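Local coordinates for protein SusD homolog (Bacteroides ovatus, PDB 4F53) that probably binds glycans, perhaps mucin O-glycans, at the outer membrane, as expected of a SusD-like lipoprotein with a TPR-like fold, at residues Phe89-Leu103 against Ala116-Thr128. Numbering follows the deposited sequence. Where two conformers were deposited one is given.
Sequences FNDFYSKFYPDYFNL and AELYRIVVMLRVT
With CG anti to the backbone N (chi1 -168°) and its chain stretched out as far as NE, R120 reaches Y97 and Y100, while the side chain of M124 curls round, which brings its selenium over the Y93 ring. These pairs join two consecutive antiparallel helices, 82-106 and 110-131, a hairpin of the TPR-like SusD fold; the local axes approach to 10.6 Å at a signed crossing angle of -165°. R120 holds the Y97 hydroxyl by two nitrogens: NE donates to Y97 OH at 2.9 Å and NH2 to the same oxygen at 3.2 Å, both within 5° of the guanidinium plane, and Y100 CE2 lies over one face of that group. R120 NH1 forms a salt bridge with E117 OE2 (2.9 Å), and Y100 OH donates to the syn lone pair of E117 OE1 at 2.6 Å, so both carboxylate oxygens are engaged; K104 is a further partner of Y100 OH. A leucine in place of R120 would probably leave the E117 carboxylate without its cationic mate and Y97 OH without its two donors. Further along, F92 is a knob among V123, M124, R126 and V127, its CD1 3.6 Å from V123 CG1; R126, whose NE lies near F92 CZ, forms a salt bridge with D51. M124, a selenomethionine, is the reciprocal knob among F92, Y93, F96 and Y97; its SE makes a Met-aromatic contact over one face of the Y93 ring, 4.3 Å from the centroid, and its methyl CE packs 3.6 Å from Y97 CE2.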
# COMPACT_ATOMS: atom_id res chain seq x y z
N PHE A 89 -9.33 -9.59 -6.71
CA PHE A 89 -8.90 -10.07 -8.01
C PHE A 89 -9.91 -9.63 -9.07
O PHE A 89 -9.65 -8.66 -9.79
CB PHE A 89 -8.71 -11.60 -8.01
CG PHE A 89 -7.96 -12.19 -9.19
CD1 PHE A 89 -6.73 -11.67 -9.58
CD2 PHE A 89 -8.46 -13.28 -9.88
CE1 PHE A 89 -6.03 -12.21 -10.67
CE2 PHE A 89 -7.75 -13.84 -10.95
CZ PHE A 89 -6.54 -13.30 -11.34
N ASN A 90 -11.09 -10.27 -9.08
CA ASN A 90 -12.19 -10.08 -10.03
C ASN A 90 -12.71 -8.66 -10.10
O ASN A 90 -12.97 -8.20 -11.21
CB ASN A 90 -13.36 -11.03 -9.72
CG ASN A 90 -13.07 -12.48 -10.04
OD1 ASN A 90 -12.30 -13.15 -9.34
ND2 ASN A 90 -13.68 -13.00 -11.09
N ASP A 91 -12.90 -7.98 -8.96
CA ASP A 91 -13.47 -6.64 -8.96
C ASP A 91 -12.56 -5.60 -9.60
O ASP A 91 -13.08 -4.68 -10.21
CB ASP A 91 -13.91 -6.21 -7.55
CG ASP A 91 -15.17 -6.89 -7.04
OD1 ASP A 91 -15.47 -8.03 -7.49
OD2 ASP A 91 -15.86 -6.28 -6.20
N PHE A 92 -11.23 -5.77 -9.56
CA PHE A 92 -10.35 -4.84 -10.28
C PHE A 92 -10.53 -4.97 -11.80
O PHE A 92 -10.59 -3.95 -12.48
CB PHE A 92 -8.88 -5.02 -9.92
CG PHE A 92 -8.48 -4.27 -8.67
CD1 PHE A 92 -8.41 -2.88 -8.66
CD2 PHE A 92 -8.14 -4.95 -7.52
CE1 PHE A 92 -8.03 -2.19 -7.51
CE2 PHE A 92 -7.74 -4.26 -6.38
CZ PHE A 92 -7.70 -2.89 -6.38
N TYR A 93 -10.68 -6.21 -12.31
CA TYR A 93 -10.87 -6.47 -13.74
C TYR A 93 -12.24 -5.96 -14.22
O TYR A 93 -12.29 -5.31 -15.26
CB TYR A 93 -10.69 -7.96 -14.08
CG TYR A 93 -9.22 -8.37 -14.09
CD1 TYR A 93 -8.54 -8.61 -12.89
CD2 TYR A 93 -8.52 -8.47 -15.28
CE1 TYR A 93 -7.19 -8.97 -12.90
CE2 TYR A 93 -7.17 -8.82 -15.29
CZ TYR A 93 -6.52 -9.08 -14.10
OH TYR A 93 -5.19 -9.40 -14.11
N SER A 94 -13.33 -6.21 -13.45
CA SER A 94 -14.72 -5.78 -13.76
C SER A 94 -14.86 -4.26 -13.78
O SER A 94 -15.62 -3.70 -14.58
CB SER A 94 -15.69 -6.31 -12.71
OG SER A 94 -15.60 -7.72 -12.56
N LYS A 95 -14.16 -3.61 -12.85
CA LYS A 95 -14.26 -2.16 -12.71
C LYS A 95 -13.32 -1.41 -13.64
O LYS A 95 -13.66 -0.30 -14.04
CB LYS A 95 -14.01 -1.74 -11.26
CG LYS A 95 -15.10 -2.21 -10.31
CD LYS A 95 -14.70 -1.93 -8.88
CE LYS A 95 -15.59 -2.62 -7.89
NZ LYS A 95 -16.90 -1.95 -7.79
N PHE A 96 -12.14 -1.98 -13.97
CA PHE A 96 -11.16 -1.27 -14.79
C PHE A 96 -11.33 -1.48 -16.31
O PHE A 96 -11.40 -0.48 -17.06
CB PHE A 96 -9.70 -1.64 -14.39
CG PHE A 96 -8.67 -0.72 -15.01
CD1 PHE A 96 -8.15 -0.99 -16.28
CD2 PHE A 96 -8.27 0.44 -14.36
CE1 PHE A 96 -7.26 -0.10 -16.89
CE2 PHE A 96 -7.36 1.32 -14.95
CZ PHE A 96 -6.89 1.07 -16.23
N TYR A 97 -11.29 -2.74 -16.76
CA TYR A 97 -11.19 -3.07 -18.18
C TYR A 97 -12.36 -2.66 -19.09
O TYR A 97 -12.02 -2.15 -20.17
CB TYR A 97 -10.82 -4.54 -18.40
CG TYR A 97 -9.33 -4.73 -18.25
CD1 TYR A 97 -8.44 -4.20 -19.18
CD2 TYR A 97 -8.79 -5.35 -17.12
CE1 TYR A 97 -7.06 -4.33 -19.03
CE2 TYR A 97 -7.41 -5.53 -16.99
CZ TYR A 97 -6.55 -5.01 -17.94
OH TYR A 97 -5.18 -5.14 -17.79
N PRO A 98 -13.67 -2.76 -18.76
CA PRO A 98 -14.68 -2.28 -19.71
C PRO A 98 -14.48 -0.80 -20.09
O PRO A 98 -14.50 -0.49 -21.28
CB PRO A 98 -16.01 -2.54 -18.98
CG PRO A 98 -15.70 -3.65 -18.04
CD PRO A 98 -14.31 -3.35 -17.56
N ASP A 99 -14.16 0.09 -19.10
CA ASP A 99 -13.91 1.51 -19.37
C ASP A 99 -12.61 1.74 -20.14
O ASP A 99 -12.57 2.60 -21.02
CB ASP A 99 -13.90 2.32 -18.07
CG ASP A 99 -15.28 2.61 -17.49
OD1 ASP A 99 -16.29 2.17 -18.08
OD2 ASP A 99 -15.36 3.30 -16.45
N TYR A 100 -11.56 0.96 -19.81
CA TYR A 100 -10.26 1.04 -20.46
C TYR A 100 -10.41 0.73 -21.97
O TYR A 100 -9.95 1.51 -22.81
CB TYR A 100 -9.26 0.10 -19.77
CG TYR A 100 -7.97 -0.11 -20.51
CD1 TYR A 100 -6.93 0.81 -20.40
CD2 TYR A 100 -7.77 -1.23 -21.31
CE1 TYR A 100 -5.72 0.61 -21.07
CE2 TYR A 100 -6.57 -1.43 -22.00
CZ TYR A 100 -5.55 -0.51 -21.88
OH TYR A 100 -4.38 -0.73 -22.55
N PHE A 101 -11.08 -0.38 -22.30
CA PHE A 101 -11.28 -0.76 -23.70
C PHE A 101 -12.17 0.25 -24.42
O PHE A 101 -11.92 0.56 -25.59
CB PHE A 101 -11.88 -2.18 -23.80
CG PHE A 101 -10.93 -3.28 -23.34
CD1 PHE A 101 -9.66 -3.40 -23.90
CD2 PHE A 101 -11.35 -4.23 -22.42
CE1 PHE A 101 -8.80 -4.42 -23.49
CE2 PHE A 101 -10.48 -5.25 -22.01
CZ PHE A 101 -9.21 -5.33 -22.54
N ASN A 102 -13.17 0.80 -23.72
CA ASN A 102 -14.08 1.79 -24.27
C ASN A 102 -13.34 3.09 -24.61
O ASN A 102 -13.51 3.58 -25.73
CB ASN A 102 -15.26 2.03 -23.33
CG ASN A 102 -16.41 2.77 -23.94
OD1 ASN A 102 -16.50 2.98 -25.16
ND2 ASN A 102 -17.32 3.21 -23.10
N LEU A 103 -12.51 3.61 -23.68
CA LEU A 103 -11.70 4.82 -23.87
C LEU A 103 -10.79 4.70 -25.09
O LEU A 103 -10.63 5.68 -25.82
CB LEU A 103 -10.84 5.13 -22.61
CG LEU A 103 -10.10 6.48 -22.57
CD1 LEU A 103 -10.02 7.01 -21.17
CD2 LEU A 103 -8.69 6.36 -23.14
N ALA A 116 -4.39 6.69 -19.59
CA ALA A 116 -5.18 5.47 -19.41
C ALA A 116 -4.25 4.27 -19.13
O ALA A 116 -4.51 3.50 -18.21
CB ALA A 116 -6.04 5.21 -20.64
N GLU A 117 -3.14 4.16 -19.89
CA GLU A 117 -2.13 3.12 -19.71
C GLU A 117 -1.39 3.28 -18.38
O GLU A 117 -1.07 2.27 -17.76
CB GLU A 117 -1.11 3.12 -20.87
CG GLU A 117 -0.46 1.76 -21.09
CD GLU A 117 -1.42 0.66 -21.51
OE1 GLU A 117 -2.46 0.98 -22.13
OE2 GLU A 117 -1.14 -0.51 -21.19
N LEU A 118 -1.09 4.53 -17.96
CA LEU A 118 -0.44 4.80 -16.68
C LEU A 118 -1.32 4.29 -15.52
O LEU A 118 -0.80 3.65 -14.61
CB LEU A 118 -0.12 6.30 -16.52
CG LEU A 118 0.56 6.74 -15.20
CD1 LEU A 118 1.93 6.11 -15.03
CD2 LEU A 118 0.68 8.25 -15.13
N TYR A 119 -2.65 4.54 -15.58
CA TYR A 119 -3.61 4.10 -14.56
C TYR A 119 -3.66 2.59 -14.54
O TYR A 119 -3.62 2.01 -13.46
CB TYR A 119 -5.01 4.70 -14.81
CG TYR A 119 -5.05 6.22 -14.85
CD1 TYR A 119 -4.12 6.99 -14.14
CD2 TYR A 119 -6.02 6.89 -15.59
CE1 TYR A 119 -4.17 8.38 -14.16
CE2 TYR A 119 -6.06 8.28 -15.64
CZ TYR A 119 -5.15 9.02 -14.91
OH TYR A 119 -5.20 10.39 -14.97
N ARG A 120 -3.68 1.95 -15.72
CA ARG A 120 -3.64 0.49 -15.89
C ARG A 120 -2.42 -0.12 -15.20
O ARG A 120 -2.56 -1.09 -14.47
CB ARG A 120 -3.62 0.12 -17.37
CG ARG A 120 -3.88 -1.34 -17.60
CD ARG A 120 -3.53 -1.68 -19.02
NE ARG A 120 -3.72 -3.10 -19.27
CZ ARG A 120 -3.13 -3.78 -20.24
NH1 ARG A 120 -2.29 -3.17 -21.06
NH2 ARG A 120 -3.37 -5.07 -20.39
N ILE A 121 -1.21 0.47 -15.42
CA ILE A 121 0.02 0.01 -14.78
C ILE A 121 -0.11 0.08 -13.24
O ILE A 121 0.10 -0.94 -12.60
CB ILE A 121 1.25 0.79 -15.31
CG1 ILE A 121 1.48 0.43 -16.79
CG2 ILE A 121 2.50 0.47 -14.46
CD1 ILE A 121 2.47 1.30 -17.57
N VAL A 122 -0.52 1.22 -12.66
CA VAL A 122 -0.66 1.41 -11.20
C VAL A 122 -1.70 0.43 -10.62
O VAL A 122 -1.44 -0.18 -9.57
CB VAL A 122 -1.02 2.89 -10.83
CG1 VAL A 122 -1.16 3.08 -9.31
CG2 VAL A 122 -0.01 3.88 -11.39
N VAL A 123 -2.87 0.26 -11.28
CA VAL A 123 -3.96 -0.61 -10.81
C VAL A 123 -3.52 -2.07 -10.87
O VAL A 123 -3.64 -2.79 -9.89
CB VAL A 123 -5.28 -0.37 -11.59
CG1 VAL A 123 -6.34 -1.40 -11.21
CG2 VAL A 123 -5.79 1.04 -11.34
N MSE A 124 -2.99 -2.49 -12.01
CA MSE A 124 -2.59 -3.87 -12.20
C MSE A 124 -1.28 -4.17 -11.45
O MSE A 124 -1.02 -5.34 -11.15
CB MSE A 124 -2.55 -4.25 -13.69
CG MSE A 124 -3.95 -4.16 -14.31
SE MSE A 124 -5.25 -5.34 -13.41
CE MSE A 124 -6.94 -4.30 -13.65
N LEU A 125 -0.51 -3.14 -11.07
CA LEU A 125 0.66 -3.28 -10.19
C LEU A 125 0.18 -3.78 -8.82
O LEU A 125 0.79 -4.68 -8.29
CB LEU A 125 1.47 -1.97 -10.05
CG LEU A 125 2.76 -2.01 -9.20
CD1 LEU A 125 3.81 -2.97 -9.81
CD2 LEU A 125 3.36 -0.61 -9.06
N ARG A 126 -0.93 -3.23 -8.28
CA ARG A 126 -1.53 -3.70 -7.01
C ARG A 126 -1.92 -5.17 -7.11
O ARG A 126 -1.65 -5.94 -6.18
CB ARG A 126 -2.81 -2.92 -6.62
CG ARG A 126 -2.72 -1.42 -6.55
CD ARG A 126 -4.11 -0.86 -6.27
NE ARG A 126 -4.68 -1.50 -5.08
CZ ARG A 126 -5.11 -0.88 -4.00
NH1 ARG A 126 -5.10 0.45 -3.94
NH2 ARG A 126 -5.58 -1.57 -2.97
N VAL A 127 -2.56 -5.55 -8.23
CA VAL A 127 -3.06 -6.90 -8.50
C VAL A 127 -1.89 -7.91 -8.64
O VAL A 127 -1.94 -8.95 -7.97
CB VAL A 127 -4.04 -6.95 -9.72
CG1 VAL A 127 -4.63 -8.36 -9.87
CG2 VAL A 127 -5.15 -5.90 -9.57
N THR A 128 -0.86 -7.61 -9.45
CA THR A 128 0.26 -8.55 -9.55
C THR A 128 1.02 -8.61 -8.20
O THR A 128 1.45 -9.69 -7.79
CB THR A 128 1.18 -8.32 -10.76
OG1 THR A 128 2.10 -9.41 -10.76
CG2 THR A 128 1.98 -7.00 -10.70